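Local coordinates for beta-glucuronidase (Dictyoglomus thermophilum, PDB 6XXW), which probably hydrolyses beta-D-glucuronides, releasing glucuronic acid, at residues Glu154-Glu159 against Asn171-Phe176; Glu288-Leu293 against Arg540-Val545; Lys297-Lys302 against Pro593-Lys598. All blocks are in the same frame, centred on the assembly; numbering follows the deposited sequence.

Interaction 1: Glu154-Glu159 against Asn171-Phe176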
loop_
_atom_site.group_PDB
_atom_site.type_symbol
_atom_site.label_atom_id
_atom_site.label_comp_id
_atom_site.label_asym_id
_atom_site.label_seq_id
_atom_site.Cartn_x
_atom_site.Cartn_y
_atom_site.Cartn_z
ATOM N N GLU A 154 19.348 14.185 -26.207
ATOM C CA GLU A 154 19.281 15.359 -27.067
ATOM C C GLU A 154 18.247 16.337 -26.532
ATOM O O GLU A 154 17.135 15.937 -26.171
ATOM C CB GLU A 154 18.946 14.965 -28.511
ATOM C CG GLU A 154 17.922 13.848 -28.639
ATOM C CD GLU A 154 17.667 13.440 -30.087
ATOM O OE1 GLU A 154 18.115 14.168 -31.002
ATOM O OE2 GLU A 154 16.996 12.405 -30.311
ATOM N N LEU A 155 18.623 17.610 -26.470
ATOM C CA LEU A 155 17.685 18.654 -26.093
ATOM C C LEU A 155 16.919 19.063 -27.343
ATOM O O LEU A 155 17.525 19.353 -28.378
ATOM C CB LEU A 155 18.434 19.840 -25.479
ATOM C CG LEU A 155 17.601 20.959 -24.839
ATOM C CD1 LEU A 155 16.793 20.426 -23.668
ATOM C CD2 LEU A 155 18.508 22.105 -24.396
ATOM N N LYS A 156 15.596 19.038 -27.277
ATOM C CA LYS A 156 14.784 19.346 -28.442
ATOM C C LYS A 156 13.848 20.505 -28.147
ATOM O O LYS A 156 13.269 20.591 -27.058
ATOM C CB LYS A 156 13.981 18.136 -28.913
ATOM C CG LYS A 156 14.833 17.022 -29.506
ATOM C CD LYS A 156 13.937 15.924 -30.071
ATOM C CE LYS A 156 14.748 14.775 -30.645
ATOM N NZ LYS A 156 13.890 13.701 -31.241
ATOM N N VAL A 157 13.717 21.387 -29.136
ATOM C CA VAL A 157 12.807 22.523 -29.088
ATOM C C VAL A 157 11.451 22.066 -29.602
ATOM O O VAL A 157 11.364 21.374 -30.625
ATOM C CB VAL A 157 13.348 23.694 -29.926
ATOM C CG1 VAL A 157 12.322 24.809 -30.022
ATOM C CG2 VAL A 157 14.654 24.209 -29.336
ATOM N N ILE A 158 10.392 22.422 -28.883
ATOM C CA ILE A 158 9.031 22.046 -29.254
ATOM C C ILE A 158 8.209 23.330 -29.205
ATOM O O ILE A 158 7.660 23.694 -28.161
ATOM C CB ILE A 158 8.439 20.969 -28.337
ATOM C CG1 ILE A 158 9.379 19.760 -28.243
ATOM C CG2 ILE A 158 7.063 20.554 -28.843
ATOM C CD1 ILE A 158 8.701 18.463 -27.833
ATOM N N GLU A 159 8.118 24.028 -30.336
ATOM C CA GLU A 159 7.348 25.267 -30.431
ATOM C C GLU A 159 6.277 25.067 -31.494
ATOM O O GLU A 159 6.417 25.513 -32.632
ATOM C CB GLU A 159 8.242 26.451 -30.752
ATOM C CG GLU A 159 9.185 26.809 -29.625
ATOM C CD GLU A 159 9.967 28.074 -29.899
ATOM O OE1 GLU A 159 10.236 28.367 -31.089
ATOM O OE2 GLU A 159 10.318 28.768 -28.919
ATOM N N ASN A 171 15.346 14.765 -24.424
ATOM C CA ASN A 171 14.978 13.405 -24.773
ATOM C C ASN A 171 16.152 12.474 -24.519
ATOM O O ASN A 171 17.308 12.821 -24.785
ATOM C CB ASN A 171 14.538 13.312 -26.235
ATOM C CG ASN A 171 13.139 13.889 -26.454
ATOM O OD1 ASN A 171 12.301 13.882 -25.548
ATOM N ND2 ASN A 171 12.889 14.389 -27.647
ATOM N N TYR A 172 15.844 11.291 -24.001
ATOM C CA TYR A 172 16.844 10.258 -23.799
ATOM C C TYR A 172 16.131 8.920 -23.682
ATOM O O TYR A 172 14.946 8.848 -23.341
ATOM C CB TYR A 172 17.724 10.533 -22.575
ATOM C CG TYR A 172 17.027 10.730 -21.241
ATOM C CD1 TYR A 172 16.575 11.983 -20.857
ATOM C CD2 TYR A 172 16.901 9.679 -20.326
ATOM C CE1 TYR A 172 15.977 12.191 -19.619
ATOM C CE2 TYR A 172 16.298 9.877 -19.068
ATOM C CZ TYR A 172 15.847 11.144 -18.723
ATOM O OH TYR A 172 15.248 11.384 -17.499
ATOM N N TYR A 173 16.872 7.859 -23.983
ATOM C CA TYR A 173 16.289 6.559 -24.271
ATOM C C TYR A 173 16.833 5.477 -23.358
ATOM O O TYR A 173 16.621 4.289 -23.617
ATOM C CB TYR A 173 16.517 6.222 -25.757
ATOM C CG TYR A 173 16.000 7.347 -26.621
ATOM C CD1 TYR A 173 14.655 7.416 -26.966
ATOM C CD2 TYR A 173 16.837 8.383 -27.023
ATOM C CE1 TYR A 173 14.170 8.464 -27.733
ATOM C CE2 TYR A 173 16.360 9.435 -27.783
ATOM C CZ TYR A 173 15.027 9.468 -28.134
ATOM O OH TYR A 173 14.548 10.514 -28.890
ATOM N N PHE A 174 17.516 5.857 -22.290
ATOM C CA PHE A 174 17.864 4.921 -21.235
ATOM C C PHE A 174 16.817 4.997 -20.129
ATOM O O PHE A 174 16.212 6.044 -19.895
ATOM C CB PHE A 174 19.266 5.196 -20.680
ATOM C CG PHE A 174 19.517 6.621 -20.266
ATOM C CD1 PHE A 174 19.279 7.033 -18.946
ATOM C CD2 PHE A 174 20.064 7.534 -21.160
ATOM C CE1 PHE A 174 19.543 8.341 -18.542
ATOM C CE2 PHE A 174 20.350 8.850 -20.761
ATOM C CZ PHE A 174 20.090 9.257 -19.456
ATOM N N ASP A 175 16.597 3.868 -19.460
ATOM C CA ASP A 175 15.486 3.720 -18.525
ATOM C C ASP A 175 15.959 3.894 -17.085
ATOM O O ASP A 175 15.830 3.006 -16.244
ATOM C CB ASP A 175 14.823 2.363 -18.725
ATOM C CG ASP A 175 13.619 2.157 -17.826
ATOM O OD1 ASP A 175 12.777 3.079 -17.724
ATOM O OD2 ASP A 175 13.521 1.072 -17.218
ATOM N N PHE A 176 16.579 5.038 -16.818
ATOM C CA PHE A 176 16.801 5.478 -15.447
ATOM C C PHE A 176 16.813 6.994 -15.478
ATOM O O PHE A 176 17.155 7.590 -16.496
ATOM C CB PHE A 176 18.091 4.914 -14.824
ATOM C CG PHE A 176 19.353 5.119 -15.656
ATOM C CD1 PHE A 176 19.683 4.227 -16.665
ATOM C CD2 PHE A 176 20.223 6.181 -15.388
ATOM C CE1 PHE A 176 20.844 4.392 -17.408
ATOM C CE2 PHE A 176 21.391 6.361 -16.130
ATOM C CZ PHE A 176 21.699 5.466 -17.147
#
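K156 lies across N171 at roughly a right angle, its methylenes passing the amide of the asparagine rather than pointing at it. The lysine chain is extended beyond CG, and CG stands anti to the carbonyl carbon (chi1 -69°), which brings the flank of the chain, not its charge, to the amide. The closest approach is tight, 3.1 Å between K156 CD and N171 ND2. The charge travels on and meets the carboxylate of E154 on its own strand, where K156 NZ and E154 OE2 form a long salt bridge of 3.5 Å.

Beneath these side chains runs the backbone of a two-stranded antiparallel beta hairpin, strands 153-157 and 168-172, a surface excursion within the sequence region assigned to the family 2 sugar-binding domain. E154 and N171 make a hydrogen-bonded pair in it. E154 N gives its hydrogen to N171 O at 2.8 Å, and N171 N returns one to E154 O, also at 2.8 Å. The ladder continues toward the hairpin loop through K156 with V169 and I158 with Y167.

Both side chains of the pair occupy the same face, yet they barely touch: E154 CG and N171 CB are 4.2 Å apart, with carboxylate and amide planes 78° apart. E154 OE2 lies at the edge of the Y173 ring, near its plane, though the carboxylate itself is turned 63° from the ring. Y173 OH is 3.4 Å from E154 OE2, a weak bond. Both this bond and the salt bridge to K156 are doubtful, because E154 was modelled in two conformers. E154 OE1 has a partner in W147 NE1. Two residues on from Y173, D175 forms a salt bridge with R563 and hydrogen-bonds a Tris molecule, probably from the crystallisation liquor.

Interaction 2: Glu288-Leu293 against Arg540-Val545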
loop_
_atom_site.group_PDB
_atom_site.type_symbol
_atom_site.label_atom_id
_atom_site.label_comp_id
_atom_site.label_asym_id
_atom_site.label_seq_id
_atom_site.Cartn_x
_atom_site.Cartn_y
_atom_site.Cartn_z
ATOM N N GLU A 288 36.709 -20.587 -20.926
ATOM C CA GLU A 288 37.159 -21.727 -21.724
ATOM C C GLU A 288 35.943 -22.565 -22.095
ATOM O O GLU A 288 35.314 -23.159 -21.220
ATOM C CB GLU A 288 38.183 -22.564 -20.950
ATOM C CG GLU A 288 38.925 -23.591 -21.788
ATOM C CD GLU A 288 39.789 -24.501 -20.933
ATOM O OE1 GLU A 288 39.228 -25.261 -20.114
ATOM O OE2 GLU A 288 41.028 -24.445 -21.069
ATOM N N GLY A 289 35.630 -22.642 -23.386
ATOM C CA GLY A 289 34.470 -23.416 -23.810
ATOM C C GLY A 289 33.200 -22.725 -23.350
ATOM O O GLY A 289 33.007 -21.526 -23.579
ATOM N N LYS A 290 32.325 -23.466 -22.673
ATOM C CA LYS A 290 31.115 -22.880 -22.113
ATOM C C LYS A 290 31.237 -22.647 -20.613
ATOM O O LYS A 290 30.223 -22.574 -19.911
ATOM C CB LYS A 290 29.901 -23.750 -22.422
ATOM C CG LYS A 290 30.105 -25.223 -22.180
ATOM C CD LYS A 290 28.958 -26.017 -22.788
ATOM C CE LYS A 290 29.108 -27.506 -22.522
ATOM N NZ LYS A 290 29.136 -27.814 -21.058
ATOM N N GLN A 291 32.460 -22.536 -20.111
ATOM C CA GLN A 291 32.703 -22.348 -18.694
ATOM C C GLN A 291 33.311 -20.977 -18.428
ATOM O O GLN A 291 34.151 -20.500 -19.195
ATOM C CB GLN A 291 33.622 -23.448 -18.158
ATOM C CG GLN A 291 33.026 -24.845 -18.289
ATOM C CD GLN A 291 33.719 -25.862 -17.402
ATOM O OE1 GLN A 291 33.076 -26.550 -16.612
ATOM N NE2 GLN A 291 35.037 -25.962 -17.533
ATOM N N PHE A 292 32.878 -20.352 -17.328
ATOM C CA PHE A 292 33.483 -19.141 -16.786
ATOM C C PHE A 292 34.270 -19.561 -15.549
ATOM O O PHE A 292 33.674 -19.920 -14.528
ATOM C CB PHE A 292 32.412 -18.107 -16.433
ATOM C CG PHE A 292 32.958 -16.745 -16.147
ATOM C CD1 PHE A 292 33.512 -16.450 -14.905
ATOM C CD2 PHE A 292 32.938 -15.758 -17.124
ATOM C CE1 PHE A 292 34.031 -15.184 -14.638
ATOM C CE2 PHE A 292 33.457 -14.487 -16.859
ATOM C CZ PHE A 292 34.002 -14.208 -15.615
ATOM N N LEU A 293 35.601 -19.531 -15.634
ATOM C CA LEU A 293 36.448 -20.064 -14.568
ATOM C C LEU A 293 37.001 -18.949 -13.691
ATOM O O LEU A 293 37.613 -17.997 -14.188
ATOM C CB LEU A 293 37.612 -20.882 -15.140
ATOM C CG LEU A 293 37.228 -22.056 -16.040
ATOM C CD1 LEU A 293 38.472 -22.598 -16.753
ATOM C CD2 LEU A 293 36.554 -23.138 -15.225
ATOM N N ARG A 540 18.206 -26.413 -17.221
ATOM C CA ARG A 540 18.277 -27.495 -18.192
ATOM C C ARG A 540 19.315 -27.249 -19.277
ATOM O O ARG A 540 19.485 -28.100 -20.159
ATOM C CB ARG A 540 16.898 -27.707 -18.818
ATOM C CG ARG A 540 15.882 -28.089 -17.759
ATOM C CD ARG A 540 14.584 -28.572 -18.356
ATOM N NE ARG A 540 13.716 -27.462 -18.722
ATOM C CZ ARG A 540 13.494 -27.085 -19.975
ATOM N NH1 ARG A 540 14.088 -27.738 -20.969
ATOM N NH2 ARG A 540 12.682 -26.063 -20.234
ATOM N N LEU A 541 20.024 -26.123 -19.216
ATOM C CA LEU A 541 20.948 -25.703 -20.266
ATOM C C LEU A 541 22.359 -25.613 -19.685
ATOM O O LEU A 541 22.662 -24.698 -18.905
ATOM C CB LEU A 541 20.504 -24.364 -20.857
ATOM C CG LEU A 541 19.059 -24.303 -21.371
ATOM C CD1 LEU A 541 18.721 -22.900 -21.873
ATOM C CD2 LEU A 541 18.843 -25.326 -22.483
ATOM N N ASP A 542 23.232 -26.547 -20.083
ATOM C CA ASP A 542 24.561 -26.599 -19.476
ATOM C C ASP A 542 25.479 -25.462 -19.924
ATOM O O ASP A 542 26.550 -25.287 -19.329
ATOM C CB ASP A 542 25.221 -27.964 -19.747
ATOM C CG ASP A 542 25.566 -28.199 -21.219
ATOM O OD1 ASP A 542 25.340 -27.321 -22.081
ATOM O OD2 ASP A 542 26.087 -29.294 -21.516
ATOM N N PHE A 543 25.097 -24.684 -20.928
ATOM C CA PHE A 543 25.915 -23.563 -21.381
ATOM C C PHE A 543 25.523 -22.241 -20.723
ATOM O O PHE A 543 26.182 -21.227 -20.956
ATOM C CB PHE A 543 25.844 -23.435 -22.909
ATOM C CG PHE A 543 24.441 -23.404 -23.467
ATOM C CD1 PHE A 543 23.693 -22.231 -23.448
ATOM C CD2 PHE A 543 23.881 -24.539 -24.025
ATOM C CE1 PHE A 543 22.403 -22.200 -23.957
ATOM C CE2 PHE A 543 22.598 -24.513 -24.544
ATOM C CZ PHE A 543 21.855 -23.341 -24.509
ATOM N N VAL A 544 24.489 -22.230 -19.888
ATOM C CA VAL A 544 24.105 -21.031 -19.156
ATOM C C VAL A 544 24.875 -21.031 -17.842
ATOM O O VAL A 544 24.759 -21.965 -17.036
ATOM C CB VAL A 544 22.584 -20.968 -18.928
ATOM C CG1 VAL A 544 22.226 -19.852 -17.966
ATOM C CG2 VAL A 544 21.857 -20.773 -20.273
ATOM N N VAL A 545 25.697 -20.005 -17.647
ATOM C CA VAL A 545 26.587 -19.921 -16.495
ATOM C C VAL A 545 26.153 -18.841 -15.514
ATOM O O VAL A 545 26.900 -18.525 -14.589
ATOM C CB VAL A 545 28.048 -19.694 -16.931
ATOM C CG1 VAL A 545 28.506 -20.825 -17.847
ATOM C CG2 VAL A 545 28.192 -18.341 -17.645
HETATM O O HOH W 1 28.957 -24.357 -18.693
HETATM O O HOH W 2 28.057 -30.310 -20.201
#
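K290 reaches from a type II' beta turn, E288 to Q291, toward a type I turn, L541 to V544, that leads into strand 544-550 of the TIM barrel. The first turn links strands 285-288 and 291-294, a hairpin attached to barrel strand 297-305. Its lysine is the main bridge between the two turns. K290 CB starts against F543, 4.1 Å from F543 CB; the F543 ring stacks on Y494 of helix 482-497. K290 CG then lies between the backbone N and the carbonyl carbon (chi1 46°), and with it there K290 CD comes to 4.0 Å from F543 CB, the two side chains crossing at about a right angle. At K290 CE the surroundings turn polar, with D542 OD2 3.7 Å away. A bend at chi4 (60°) then swings the ammonium to the carboxylate, but K290 NZ and D542 OD2 remain 3.4 Å apart, a long salt bridge whose hydrogen bond is weak. A water bridges this ion pair: it accepts from K290 NZ at 2.9 Å and donates to D542 OD2 at 2.6 Å.

Interaction 3: Lys297-Lys302 against Pro593-Lys598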
loop_
_atom_site.group_PDB
_atom_site.type_symbol
_atom_site.label_atom_id
_atom_site.label_comp_id
_atom_site.label_asym_id
_atom_site.label_seq_id
_atom_site.Cartn_x
_atom_site.Cartn_y
_atom_site.Cartn_z
ATOM N N LYS A 297 37.964 -22.891 -11.427
ATOM C CA LYS A 297 36.756 -23.635 -11.112
ATOM C C LYS A 297 35.557 -23.027 -11.834
ATOM O O LYS A 297 35.503 -21.807 -12.009
ATOM C CB LYS A 297 36.498 -23.649 -9.597
ATOM C CG LYS A 297 37.589 -24.306 -8.787
ATOM C CD LYS A 297 37.268 -24.239 -7.301
ATOM C CE LYS A 297 37.264 -22.808 -6.808
ATOM N NZ LYS A 297 37.016 -22.747 -5.335
ATOM N N PRO A 298 34.594 -23.853 -12.290
ATOM C CA PRO A 298 33.433 -23.322 -13.030
ATOM C C PRO A 298 32.467 -22.506 -12.184
ATOM O O PRO A 298 31.729 -23.067 -11.372
ATOM C CB PRO A 298 32.749 -24.589 -13.563
ATOM C CG PRO A 298 33.205 -25.683 -12.653
ATOM C CD PRO A 298 34.613 -25.326 -12.276
ATOM N N PHE A 299 32.431 -21.193 -12.400
ATOM C CA PHE A 299 31.567 -20.292 -11.644
ATOM C C PHE A 299 30.131 -20.330 -12.171
ATOM O O PHE A 299 29.890 -20.593 -13.353
ATOM C CB PHE A 299 32.120 -18.865 -11.743
ATOM C CG PHE A 299 31.541 -17.886 -10.744
ATOM C CD1 PHE A 299 31.582 -18.140 -9.382
ATOM C CD2 PHE A 299 31.003 -16.682 -11.179
ATOM C CE1 PHE A 299 31.075 -17.219 -8.466
ATOM C CE2 PHE A 299 30.476 -15.746 -10.262
ATOM C CZ PHE A 299 30.516 -16.014 -8.916
ATOM N N TYR A 300 29.174 -20.051 -11.281
ATOM C CA TYR A 300 27.790 -19.777 -11.673
ATOM C C TYR A 300 27.352 -18.464 -11.041
ATOM O O TYR A 300 27.291 -18.359 -9.810
ATOM C CB TYR A 300 26.830 -20.904 -11.266
ATOM C CG TYR A 300 25.445 -20.697 -11.864
ATOM C CD1 TYR A 300 24.430 -20.052 -11.147
ATOM C CD2 TYR A 300 25.170 -21.102 -13.170
ATOM C CE1 TYR A 300 23.171 -19.847 -11.718
ATOM C CE2 TYR A 300 23.930 -20.905 -13.746
ATOM C CZ TYR A 300 22.933 -20.275 -13.030
ATOM O OH TYR A 300 21.704 -20.101 -13.637
ATOM N N PHE A 301 27.047 -17.467 -11.876
ATOM C CA PHE A 301 26.616 -16.166 -11.367
ATOM C C PHE A 301 25.213 -16.262 -10.791
ATOM O O PHE A 301 24.285 -16.701 -11.474
ATOM C CB PHE A 301 26.589 -15.102 -12.468
ATOM C CG PHE A 301 27.924 -14.728 -13.003
ATOM C CD1 PHE A 301 28.559 -15.530 -13.942
ATOM C CD2 PHE A 301 28.535 -13.554 -12.600
ATOM C CE1 PHE A 301 29.801 -15.173 -14.457
ATOM C CE2 PHE A 301 29.784 -13.189 -13.119
ATOM C CZ PHE A 301 30.401 -14.003 -14.048
ATOM N N LYS A 302 25.079 -15.753 -9.583
ATOM C CA LYS A 302 23.767 -15.626 -8.928
ATOM C C LYS A 302 23.664 -14.167 -8.495
ATOM O O LYS A 302 24.392 -13.795 -7.651
ATOM C CB LYS A 302 23.656 -16.567 -7.728
ATOM C CG LYS A 302 23.706 -18.045 -8.040
ATOM C CD LYS A 302 23.755 -18.916 -6.829
ATOM C CE LYS A 302 24.784 -18.516 -5.807
ATOM N NZ LYS A 302 24.823 -19.463 -4.680
ATOM N N PRO A 593 25.400 -24.045 -5.600
ATOM C CA PRO A 593 26.776 -23.700 -5.234
ATOM C C PRO A 593 27.299 -22.563 -6.100
ATOM O O PRO A 593 26.867 -22.372 -7.239
ATOM C CB PRO A 593 27.548 -25.000 -5.491
ATOM C CG PRO A 593 26.783 -25.686 -6.576
ATOM C CD PRO A 593 25.324 -25.268 -6.420
ATOM N N ASP A 594 28.235 -21.793 -5.531
ATOM C CA ASP A 594 28.924 -20.762 -6.305
ATOM C C ASP A 594 29.697 -21.370 -7.469
ATOM O O ASP A 594 29.800 -20.763 -8.542
ATOM C CB ASP A 594 29.883 -19.977 -5.408
ATOM C CG ASP A 594 29.164 -19.086 -4.422
ATOM O OD1 ASP A 594 28.077 -18.579 -4.758
ATOM O OD2 ASP A 594 29.691 -18.894 -3.310
ATOM N N PHE A 595 30.277 -22.548 -7.263
ATOM C CA PHE A 595 31.029 -23.242 -8.299
ATOM C C PHE A 595 30.289 -24.524 -8.639
ATOM O O PHE A 595 30.070 -25.374 -7.771
ATOM C CB PHE A 595 32.464 -23.506 -7.853
ATOM C CG PHE A 595 33.266 -22.248 -7.682
ATOM C CD1 PHE A 595 33.908 -21.667 -8.768
ATOM C CD2 PHE A 595 33.344 -21.621 -6.450
ATOM C CE1 PHE A 595 34.636 -20.498 -8.627
ATOM C CE2 PHE A 595 34.067 -20.445 -6.295
ATOM C CZ PHE A 595 34.712 -19.880 -7.390
ATOM N N TRP A 596 29.901 -24.651 -9.899
ATOM C CA TRP A 596 28.903 -25.630 -10.313
ATOM C C TRP A 596 29.254 -26.049 -11.730
ATOM O O TRP A 596 29.170 -25.232 -12.650
ATOM C CB TRP A 596 27.508 -25.011 -10.244
ATOM C CG TRP A 596 26.386 -25.911 -10.640
ATOM C CD1 TRP A 596 26.414 -27.268 -10.735
ATOM C CD2 TRP A 596 25.053 -25.511 -10.977
ATOM N NE1 TRP A 596 25.180 -27.741 -11.116
ATOM C CE2 TRP A 596 24.327 -26.680 -11.270
ATOM C CE3 TRP A 596 24.404 -24.277 -11.056
ATOM C CZ2 TRP A 596 22.986 -26.651 -11.649
ATOM C CZ3 TRP A 596 23.071 -24.249 -11.434
ATOM C CH2 TRP A 596 22.378 -25.431 -11.723
ATOM N N GLU A 597 29.682 -27.297 -11.910
ATOM C CA GLU A 597 29.986 -27.798 -13.249
ATOM C C GLU A 597 28.700 -28.360 -13.838
ATOM O O GLU A 597 28.315 -29.494 -13.545
ATOM C CB GLU A 597 31.089 -28.847 -13.221
ATOM C CG GLU A 597 31.642 -29.140 -14.611
ATOM C CD GLU A 597 33.017 -29.770 -14.582
ATOM O OE1 GLU A 597 33.511 -30.065 -13.474
ATOM O OE2 GLU A 597 33.606 -29.962 -15.668
ATOM N N LYS A 598 28.032 -27.562 -14.668
ATOM C CA LYS A 598 26.742 -27.934 -15.248
ATOM C C LYS A 598 26.891 -28.912 -16.415
ATOM O O LYS A 598 28.000 -29.161 -16.886
ATOM C CB LYS A 598 25.986 -26.676 -15.710
ATOM C CG LYS A 598 25.642 -25.717 -14.576
ATOM C CD LYS A 598 24.795 -24.540 -15.046
ATOM C CE LYS A 598 23.500 -25.002 -15.672
ATOM N NZ LYS A 598 22.704 -23.872 -16.206
HETATM O O HOH W 3 28.381 -22.862 -13.943
HETATM O O HOH W 4 21.047 -22.722 -14.252
#
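F595 is sandwiched between K297 and F299, a tightly packed part of this contact. K297 CE sits over the centre of one ring face, 3.8 Å from the F595 centroid, in a CH-pi contact. A bend at chi3 (-65°) lays the lysine tip on the same face, with K297 NZ 4.1 Å from the centroid in a cation-pi interaction; its ammonium also forms a salt bridge with E254. F299 CD1 comes to the opposite face, 3.9 Å from F595 CE1, with the two rings oblique to each other.

The backbones join just as closely. F299 and F595 form a single bridge, flanked by W596 N to P298 O at 2.8 Å and Y300 N to D594 O at 2.9 Å, and a water lies beside it between F299 O and W596 O. Strand 297-305 is a strand of the TIM barrel, interrupted near this point, and the chain that binds it is the C-terminal tail, which follows helix 580-591. Next to the bridge, W596 turns its edge toward the face of Y300, planes at 61°, with W596 CE3 3.8 Å from Y300 CG.

The solvent side is sparser: there P298 CG packs on CB of the exposed E597, 3.8 Å away. Polar groups meet instead at the buried side chains K302 and Y300. K302 and D594 form a long salt bridge whose hydrogen bond is weak, 3.4 Å from K302 NZ to D594 OD1; firmer partners are the carbonyls of L592 and W589 for the lysine and N335 for the aspartate. A water bridges Y300 OH and K598 NZ, donating to the first and accepting from the second. That hydroxyl also bonds E547, while the ammonium of K598, the last residue, reaches the carbonyls of L538, L541 and V544.

In the fold
Interaction 1 is a surface contact, a local hairpin held by backbone bonds under a loose cluster of polar side chains; its centre lies about 40 and 42 Å from the centres of interactions 2 and 3. Those two have centres about 9 Å apart, and both reach the same sheet, through strands 291-294, 297-305 and 544-550. They touch directly: F292 O lies 2.8 Å from F299 N, a probable backbone hydrogen bond between neighbouring strands. Interaction 2 is the more buried, spanned by a lysine and water without direct backbone bonds. Interaction 3, only partly buried, covers far more surface with aromatic rings and ties the chain's end to the barrel.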